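Local coordinates for protein predicted acetamidase/formamidase (Thermoanaerobacter tengcongensis, PDB 3TKK) that probably hydrolyses carbon-nitrogen bonds other than peptide bonds in linear amides, and binds zinc and calcium ions, at residues K119-F122 with L126-P129; G183-L188 with G203-E208; L98-N103 with Q277-L282; M158-I163 with A229-A234. All blocks are in the same frame, centred on the assembly; numbering follows the deposited sequence.

Interaction 1: residues K119-F122 with L126-P129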
# COMPACT_ATOMS: atom_id res chain seq x y z
N LYS A 119 21.95 10.26 7.33
CA LYS A 119 21.23 10.62 6.08
C LYS A 119 21.83 10.06 4.81
O LYS A 119 23.06 10.11 4.62
CB LYS A 119 21.13 12.17 6.00
CG LYS A 119 20.14 12.81 6.96
CD LYS A 119 20.32 14.31 7.00
CE LYS A 119 21.75 14.67 7.56
NZ LYS A 119 22.16 16.21 7.75
N VAL A 120 21.00 9.53 3.91
CA VAL A 120 21.40 9.35 2.59
C VAL A 120 21.60 10.70 1.87
O VAL A 120 20.65 11.45 1.70
CB VAL A 120 20.35 8.52 1.80
CG1 VAL A 120 20.87 8.35 0.48
CG2 VAL A 120 20.17 7.13 2.48
N ILE A 121 22.84 11.02 1.50
CA ILE A 121 23.11 12.21 0.68
C ILE A 121 22.83 11.85 -0.78
O ILE A 121 23.74 11.39 -1.51
CB ILE A 121 24.56 12.66 0.72
CG1 ILE A 121 24.99 13.16 2.12
CG2 ILE A 121 24.72 13.90 -0.19
CD1 ILE A 121 23.96 13.04 3.15
N PHE A 122 21.58 11.98 -1.17
CA PHE A 122 21.09 11.61 -2.51
C PHE A 122 21.72 12.53 -3.55
O PHE A 122 22.15 12.09 -4.64
CB PHE A 122 19.53 11.71 -2.53
CG PHE A 122 18.90 11.35 -3.84
CD1 PHE A 122 18.75 10.03 -4.21
CD2 PHE A 122 18.61 12.35 -4.76
CE1 PHE A 122 18.15 9.67 -5.45
CE2 PHE A 122 18.07 12.07 -5.97
CZ PHE A 122 17.83 10.69 -6.33
N LEU A 126 19.45 17.23 -1.69
CA LEU A 126 18.52 16.44 -0.96
C LEU A 126 19.25 15.43 -0.06
O LEU A 126 19.99 14.58 -0.57
CB LEU A 126 17.74 15.62 -1.98
CG LEU A 126 16.25 15.38 -1.96
CD1 LEU A 126 15.71 16.66 -2.14
CD2 LEU A 126 15.83 14.53 -3.15
N ALA A 127 18.97 15.45 1.24
CA ALA A 127 19.54 14.46 2.13
C ALA A 127 18.38 13.74 2.76
O ALA A 127 17.42 14.39 3.15
CB ALA A 127 20.43 15.13 3.22
N LEU A 128 18.40 12.41 2.85
CA LEU A 128 17.17 11.72 3.27
C LEU A 128 17.47 10.88 4.47
O LEU A 128 18.34 9.96 4.40
CB LEU A 128 16.67 10.73 2.20
CG LEU A 128 16.49 11.47 0.86
CD1 LEU A 128 16.21 10.38 -0.22
CD2 LEU A 128 15.34 12.44 0.91
N PRO A 129 16.71 11.11 5.55
CA PRO A 129 16.98 10.41 6.87
C PRO A 129 16.98 8.91 6.65
O PRO A 129 16.13 8.44 5.87
CB PRO A 129 15.77 10.85 7.72
CG PRO A 129 15.59 12.47 7.21
CD PRO A 129 15.55 12.03 5.65

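Interaction 2: residues G183-L188 with G203-E208. With ZN (zinc ion), chain F; CA (calcium ion), chain G.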
# COMPACT_ATOMS: atom_id res chain seq x y z
N GLY A 183 20.21 -10.86 4.26
CA GLY A 183 21.14 -9.93 3.71
C GLY A 183 20.37 -8.79 3.04
O GLY A 183 19.24 -8.55 3.37
N ASP A 184 20.97 -8.22 2.00
CA ASP A 184 20.38 -7.12 1.21
C ASP A 184 19.82 -6.05 2.01
O ASP A 184 18.62 -5.73 1.78
CB ASP A 184 19.25 -7.76 0.33
CG ASP A 184 18.53 -6.78 -0.58
OD1 ASP A 184 19.18 -5.94 -1.16
OD2 ASP A 184 17.28 -6.84 -0.81
N LEU A 185 20.61 -5.47 2.95
CA LEU A 185 20.17 -4.36 3.69
C LEU A 185 20.01 -3.11 2.82
O LEU A 185 20.74 -2.97 1.78
CB LEU A 185 21.09 -3.98 4.95
CG LEU A 185 21.60 -5.08 5.91
CD1 LEU A 185 22.58 -4.53 7.14
CD2 LEU A 185 20.50 -5.85 6.51
N HIS A 186 19.10 -2.22 3.29
CA HIS A 186 18.84 -0.94 2.55
C HIS A 186 18.89 0.11 3.60
O HIS A 186 18.37 -0.17 4.66
CB HIS A 186 17.48 -0.83 1.85
CG HIS A 186 17.25 -1.86 0.80
ND1 HIS A 186 16.01 -2.34 0.49
CD2 HIS A 186 18.10 -2.46 -0.05
CE1 HIS A 186 16.11 -3.31 -0.40
NE2 HIS A 186 17.39 -3.39 -0.75
N ALA A 187 19.64 1.19 3.37
CA ALA A 187 19.58 2.32 4.30
C ALA A 187 18.21 3.08 4.24
O ALA A 187 17.87 3.87 5.15
CB ALA A 187 20.67 3.30 3.88
N LEU A 188 17.49 2.90 3.16
CA LEU A 188 16.23 3.57 2.81
C LEU A 188 15.62 2.89 1.59
O LEU A 188 16.32 2.65 0.68
CB LEU A 188 16.48 4.98 2.34
CG LEU A 188 15.23 5.90 2.33
CD1 LEU A 188 14.34 5.84 3.61
CD2 LEU A 188 15.70 7.38 1.94
N GLY A 203 26.14 -4.03 6.11
CA GLY A 203 25.92 -3.65 7.45
C GLY A 203 25.91 -4.83 8.39
O GLY A 203 26.36 -5.94 8.03
N LYS A 204 25.21 -4.64 9.49
CA LYS A 204 25.26 -5.61 10.59
C LYS A 204 23.87 -5.59 11.32
O LYS A 204 23.30 -4.48 11.53
CB LYS A 204 26.41 -5.18 11.51
CG LYS A 204 26.61 -6.02 12.73
CD LYS A 204 28.06 -5.83 13.45
CE LYS A 204 28.15 -6.86 14.74
NZ LYS A 204 29.42 -7.81 15.17
N VAL A 205 23.29 -6.77 11.58
CA VAL A 205 21.92 -6.89 12.14
C VAL A 205 22.09 -7.63 13.48
O VAL A 205 22.65 -8.79 13.49
CB VAL A 205 21.00 -7.75 11.24
CG1 VAL A 205 19.61 -8.08 11.96
CG2 VAL A 205 20.79 -7.07 9.88
N LEU A 206 21.72 -6.98 14.61
CA LEU A 206 21.49 -7.71 15.87
C LEU A 206 20.12 -8.34 15.94
O LEU A 206 19.08 -7.60 15.97
CB LEU A 206 21.76 -6.82 17.13
CG LEU A 206 21.61 -7.50 18.51
CD1 LEU A 206 22.61 -8.62 18.74
CD2 LEU A 206 21.84 -6.46 19.77
N LEU A 207 20.05 -9.68 15.91
CA LEU A 207 18.74 -10.35 15.98
C LEU A 207 18.72 -11.45 17.05
O LEU A 207 19.76 -11.93 17.59
CB LEU A 207 18.31 -10.94 14.69
CG LEU A 207 19.29 -11.91 14.03
CD1 LEU A 207 19.19 -13.21 14.74
CD2 LEU A 207 19.04 -12.01 12.47
N GLU A 208 17.51 -11.90 17.33
CA GLU A 208 17.37 -12.99 18.29
C GLU A 208 16.44 -13.99 17.64
O GLU A 208 15.59 -13.59 16.86
CB GLU A 208 16.78 -12.48 19.60
CG GLU A 208 16.32 -13.65 20.42
CD GLU A 208 15.73 -13.27 21.78
OE1 GLU A 208 16.07 -12.16 22.27
OE2 GLU A 208 14.92 -14.08 22.34
ZN ZN F . 18.35 -4.38 -2.34
CA CA G . 15.99 -6.92 -2.75
O HOH W 1 16.78 -4.70 -3.60
O HOH W 2 17.89 -7.96 -3.97
O HOH W 3 15.59 -7.06 -5.17

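Interaction 3: residues L98-N103 with Q277-L282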
# COMPACT_ATOMS: atom_id res chain seq x y z
N LEU A 98 14.55 -1.81 -16.13
CA LEU A 98 14.55 -2.17 -14.69
C LEU A 98 13.49 -1.41 -13.91
O LEU A 98 13.45 -0.24 -14.01
CB LEU A 98 15.92 -1.97 -14.04
CG LEU A 98 17.17 -2.66 -14.73
CD1 LEU A 98 18.58 -2.11 -14.20
CD2 LEU A 98 17.12 -4.25 -14.72
N GLY A 99 12.67 -2.13 -13.13
CA GLY A 99 11.61 -1.56 -12.29
C GLY A 99 10.52 -0.95 -13.13
O GLY A 99 10.52 -1.06 -14.40
N VAL A 100 9.71 -0.11 -12.48
CA VAL A 100 8.49 0.25 -13.19
C VAL A 100 8.79 1.21 -14.36
O VAL A 100 8.04 1.28 -15.29
CB VAL A 100 7.60 0.91 -12.14
CG1 VAL A 100 6.39 1.61 -12.86
CG2 VAL A 100 7.17 -0.25 -11.21
N LEU A 101 9.84 2.04 -14.23
CA LEU A 101 10.08 3.10 -15.23
C LEU A 101 11.19 2.56 -16.18
O LEU A 101 11.75 3.31 -17.00
CB LEU A 101 10.53 4.43 -14.62
CG LEU A 101 9.59 5.10 -13.54
CD1 LEU A 101 10.13 6.36 -12.99
CD2 LEU A 101 8.19 5.30 -14.18
N GLY A 102 11.43 1.24 -16.16
CA GLY A 102 12.45 0.65 -17.08
C GLY A 102 12.25 1.09 -18.54
O GLY A 102 13.28 1.24 -19.33
N ASN A 103 10.99 1.32 -18.92
CA ASN A 103 10.70 1.52 -20.36
C ASN A 103 11.09 2.95 -20.67
O ASN A 103 11.00 3.33 -21.78
CB ASN A 103 9.21 1.32 -20.74
CG ASN A 103 8.34 2.33 -20.05
OD1 ASN A 103 8.64 2.66 -18.97
ND2 ASN A 103 7.30 2.84 -20.68
N GLN A 277 6.94 -4.82 -2.95
CA GLN A 277 7.76 -4.50 -4.07
C GLN A 277 7.10 -5.03 -5.27
O GLN A 277 6.40 -6.10 -5.21
CB GLN A 277 9.23 -5.11 -4.00
CG GLN A 277 9.36 -6.60 -3.72
CD GLN A 277 9.10 -7.41 -4.98
OE1 GLN A 277 9.35 -6.87 -6.10
NE2 GLN A 277 8.90 -8.73 -4.81
N VAL A 278 7.28 -4.27 -6.38
CA VAL A 278 6.72 -4.75 -7.68
C VAL A 278 7.75 -4.99 -8.72
O VAL A 278 7.44 -5.10 -9.87
CB VAL A 278 5.74 -3.70 -8.24
CG1 VAL A 278 4.63 -3.49 -7.18
CG2 VAL A 278 6.47 -2.29 -8.38
N VAL A 279 9.00 -5.21 -8.34
CA VAL A 279 9.94 -5.17 -9.43
C VAL A 279 10.73 -6.55 -9.40
O VAL A 279 11.61 -6.74 -10.20
CB VAL A 279 11.01 -3.99 -9.12
CG1 VAL A 279 10.35 -2.55 -9.10
CG2 VAL A 279 11.75 -4.19 -7.87
N ASP A 280 10.55 -7.40 -8.36
CA ASP A 280 11.37 -8.61 -8.26
C ASP A 280 10.67 -9.69 -9.11
O ASP A 280 9.62 -9.46 -9.77
CB ASP A 280 11.64 -9.09 -6.78
CG ASP A 280 12.39 -8.00 -5.88
OD1 ASP A 280 13.25 -7.31 -6.46
OD2 ASP A 280 12.16 -7.86 -4.63
N PRO A 281 11.29 -10.88 -9.20
CA PRO A 281 10.72 -11.86 -10.13
C PRO A 281 9.25 -12.21 -9.72
O PRO A 281 8.43 -12.54 -10.51
CB PRO A 281 11.63 -13.10 -9.92
CG PRO A 281 13.04 -12.50 -9.53
CD PRO A 281 12.58 -11.30 -8.60
N LEU A 282 8.93 -12.12 -8.44
CA LEU A 282 7.56 -12.12 -8.01
C LEU A 282 7.38 -10.81 -7.28
O LEU A 282 8.42 -10.26 -6.71
CB LEU A 282 7.40 -13.29 -7.06
CG LEU A 282 7.69 -14.73 -7.45
CD1 LEU A 282 7.32 -15.81 -6.28
CD2 LEU A 282 6.98 -15.18 -8.83
O HOH W 4 12.29 -5.00 -12.59

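Interaction 4: residues M158-I163 with A229-A234. With CA (calcium ion), chain G.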
# COMPACT_ATOMS: atom_id res chain seq x y z
N MET A 158 11.88 -10.34 -0.08
CA MET A 158 10.56 -9.76 0.11
C MET A 158 10.55 -8.20 0.10
O MET A 158 9.46 -7.66 0.05
CB MET A 158 10.01 -10.22 1.46
CG MET A 158 9.90 -11.68 1.68
SD MET A 158 9.12 -12.12 3.26
CE MET A 158 10.59 -11.96 4.26
N ASP A 159 11.72 -7.53 0.27
CA ASP A 159 11.89 -6.05 0.19
C ASP A 159 10.71 -5.39 0.83
O ASP A 159 10.00 -4.51 0.25
CB ASP A 159 12.11 -5.52 -1.23
CG ASP A 159 13.52 -5.88 -1.80
OD1 ASP A 159 14.51 -6.18 -1.09
OD2 ASP A 159 13.57 -6.12 -3.03
N THR A 160 10.55 -5.74 2.11
CA THR A 160 9.50 -5.19 2.93
C THR A 160 9.96 -4.16 3.97
O THR A 160 10.76 -4.51 4.85
CB THR A 160 8.71 -6.41 3.57
OG1 THR A 160 8.04 -7.15 2.50
CG2 THR A 160 7.70 -5.84 4.58
N THR A 161 9.44 -2.89 3.93
CA THR A 161 10.01 -1.81 4.64
C THR A 161 9.72 -2.05 6.11
O THR A 161 10.47 -1.57 6.94
CB THR A 161 9.23 -0.43 4.27
OG1 THR A 161 7.81 -0.75 4.23
CG2 THR A 161 9.75 0.07 2.74
N LEU A 162 8.69 -2.83 6.44
CA LEU A 162 8.42 -3.09 7.86
C LEU A 162 9.62 -3.86 8.61
O LEU A 162 9.54 -4.01 9.80
CB LEU A 162 7.10 -3.93 7.99
CG LEU A 162 5.79 -3.30 7.38
CD1 LEU A 162 4.57 -4.24 7.72
CD2 LEU A 162 5.72 -1.83 7.91
N ILE A 163 10.44 -4.66 7.86
CA ILE A 163 11.48 -5.45 8.52
C ILE A 163 12.62 -4.55 8.90
O ILE A 163 13.52 -4.41 8.10
CB ILE A 163 11.86 -6.67 7.56
CG1 ILE A 163 10.54 -7.39 7.29
CG2 ILE A 163 12.95 -7.59 8.31
CD1 ILE A 163 10.65 -8.82 6.27
N ALA A 229 1.37 -7.86 10.02
CA ALA A 229 0.90 -7.90 8.62
C ALA A 229 1.31 -9.22 8.04
O ALA A 229 2.45 -9.58 8.26
CB ALA A 229 1.67 -6.81 7.83
N THR A 230 0.44 -9.90 7.26
CA THR A 230 0.85 -11.15 6.69
C THR A 230 1.55 -10.68 5.47
O THR A 230 1.17 -9.56 4.97
CB THR A 230 -0.43 -11.98 6.31
OG1 THR A 230 -1.44 -11.07 5.77
CG2 THR A 230 -1.11 -12.60 7.64
N ILE A 231 2.51 -11.49 4.93
CA ILE A 231 3.26 -11.09 3.70
C ILE A 231 3.07 -12.22 2.67
O ILE A 231 3.04 -13.40 3.10
CB ILE A 231 4.74 -11.10 4.01
CG1 ILE A 231 5.08 -10.21 5.28
CG2 ILE A 231 5.61 -10.63 2.72
CD1 ILE A 231 4.85 -8.85 5.03
N ALA A 232 2.87 -11.94 1.40
CA ALA A 232 2.87 -13.07 0.42
C ALA A 232 3.46 -12.62 -0.92
O ALA A 232 3.36 -11.42 -1.19
CB ALA A 232 1.48 -13.49 0.14
N SER A 233 3.90 -13.59 -1.79
CA SER A 233 4.44 -13.19 -3.08
C SER A 233 3.82 -14.11 -4.13
O SER A 233 3.45 -15.20 -3.79
CB SER A 233 6.02 -13.30 -3.07
OG SER A 233 6.55 -12.58 -1.91
N ALA A 234 3.67 -13.60 -5.34
CA ALA A 234 3.09 -14.24 -6.53
C ALA A 234 3.48 -13.45 -7.74
O ALA A 234 4.02 -12.34 -7.64
CB ALA A 234 1.56 -14.27 -6.43
CA CA G . 15.99 -6.92 -2.75
O HOH W 1 16.78 -4.70 -3.60
O HOH W 2 17.89 -7.96 -3.97
O HOH W 3 15.59 -7.06 -5.17

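Interaction 1: residues K119-F122 with L126-P129
V120 O takes the amide of L128 N at 2.7 Å, N-H...O angle 156°, and A127 CA also points its hydrogen at V120 O from 3.2 Å. The return bond from V120 N to L128 O is just as short, 2.7 Å but more bent at 141°, so V120 and L128 form the hydrogen-bonded pair of an antiparallel beta hairpin, strands 119-121 and 127-129. K119-P129 and I121-A127 are its non-hydrogen-bonded pairs. On the face of those two pairs the aliphatic part of K119 runs across the strand: CG lies 4.0 Å from P129 CA, CD reaches A127 CB, and a bend at chi3 (-63°) leads the chain on to NZ, which forms a salt bridge with D117. I121 CD1 touches A127 CB at 4.1 Å. The other face carries V120 and L128, whose CB atoms are 4.3 Å apart. V120 packs on A187 and V199, and L128 on L188 and on T270 of the second subunit. Toward the turn, where I121 centres an inverse gamma turn, F122 N gives L126 O a weak bond. F122 and L126 run alongside each other, and L126 CD2 meets the ring obliquely at F122 CD2, 3.9 Å away.

Interaction 2: residues G183-L188 with G203-E208
L185 bridges the gap to strand 203-208, which runs at 100° to strand 183-186 with the two axes 8.4 Å apart. From CB the side chain points toward that strand, and chi1 of -45° sets CG beside the backbone N, opposite the carbonyl carbon; there the chain forks. CD1 presses on the backbone, 3.5 Å from G203 CA, a close carbon-carbon approach, and equally close to K204 N. G203, lacking a side chain, lets CD1 sit this near. CD2 takes the other direction and meets V205 CG2 at 3.6 Å. I134, T36 and I84 add to the apolar packing round L185. The residues flanking L185 serve the metals instead. D184 bridges both ions through its two carboxylate oxygens: OD1 binds zinc at 2.1 Å and OD2 calcium at 2.3 Å. H186 NE2 binds zinc at 2.1 Å, and D184 O lies over one face of the imidazole, offset toward its rim. E200 also binds the zinc, N157 and D159 the calcium, and one water is shared by the two ions. The arrangement is a carboxylate-bridged zinc-calcium site on strand 180-186, backed by a leucine packed against a second sheet.

Interaction 3: residues L98-N103 with Q277-L282
G99 and V279 bring two irregular loops to within 4.9 Å, CA to CA, with no direct hydrogen bond between them. Residues G99 to G102 make a type I beta turn closed by G102 N to G99 O. G99 itself has phi of 67°, a value that favours glycine. One water ties the backbones together: it accepts from G99 N at 2.9 Å and donates to V279 O at 3.0 Å. The direct contact is made by three valines and the glycine. V279 CG1 rests on G99 CA, 3.6 Å away, and V100 CG2 meets V278 CG2 at the same separation, with the V100 and V278 side chains set at a slant. In V278, chi1 of -59° places CG2 between backbone N and carbonyl carbon, and this is the branch that touches V100. The loop 277-282 is shaped by the amide of Q277, which folds back over its own chain. Its OE1 accepts two backbone N-H groups, V279 N at 2.8 Å and D280 N at 2.6 Å, from opposite faces of the amide plane, while NE2 bonds T284 OG1; these bonds probably fix the amide's rotation. The approach of NE2 to L282 O is very short and so doubtful in detail. V279 also packs on E193, a zinc-binding residue in a structure of this protein, though not zinc-bound here. The 277-282 loop connects strands 272-277 and 283-290, and the 98-103 loop follows strand 89-95 and leads to strand 108-116. V100 additionally packs on V245 of the second subunit.

Interaction 4: residues M158-I163 with A229-A234
M158 to I163 is a loop with a type I beta turn at T160-I163, closed by I163 N to T160 O, and it lies over strand 229-234 of the large mixed beta sheet without a hydrogen bond between them. I231 is the central side chain. Its CG2 faces M158 SD at 3.9 Å, the two side chains crossing at about a right angle; the extended chi2 of the methionine (-176°) carries SD out to I231. I231 CD1 meets T160 CG2 tip to tip at 4.2 Å. T160 CG2 is placed for this by chi1 of -66°, which puts the methyl opposite the backbone N and OG1 beside it. OG1 donates to M158 O at 2.9 Å from above the carbonyl plane, and it also hydrogen-bonds S276. A valine in place of T160 would probably leave M158 O and S276 without their hydroxyl partner and free this end of the loop to shift. Between M158 and T160, D159 turns to the calcium ion and grips it with both oxygens, OD1 at 2.3 Å and OD2 at 2.6 Å. At the far end of the loop L162 also packs on V222 and R286, and L162 CD1 touches A229 CB at 3.9 Å.

Overall arrangement
The zinc-calcium site ties interactions 2 and 4 together: D184 OD2 and D159 OD1, 2.9 Å apart, bind the same calcium ion, and three waters belong to both contacts. Interaction 3 also reaches D159, with Q277 CG 3.9 Å from D159 CB, and the side chain of V279 lies about 7 Å from the calcium. L282 CB also meets A234 O of interaction 4 at 3.6 Å. Interaction 1 is more remote, the side chain of V120 being about 13 Å from the zinc, yet the hairpin packs on the loop after H186, where L128 CB touches L188 CD2 at 3.5 Å. Interactions 1 and 3, centres 23 Å apart, both reach the second subunit.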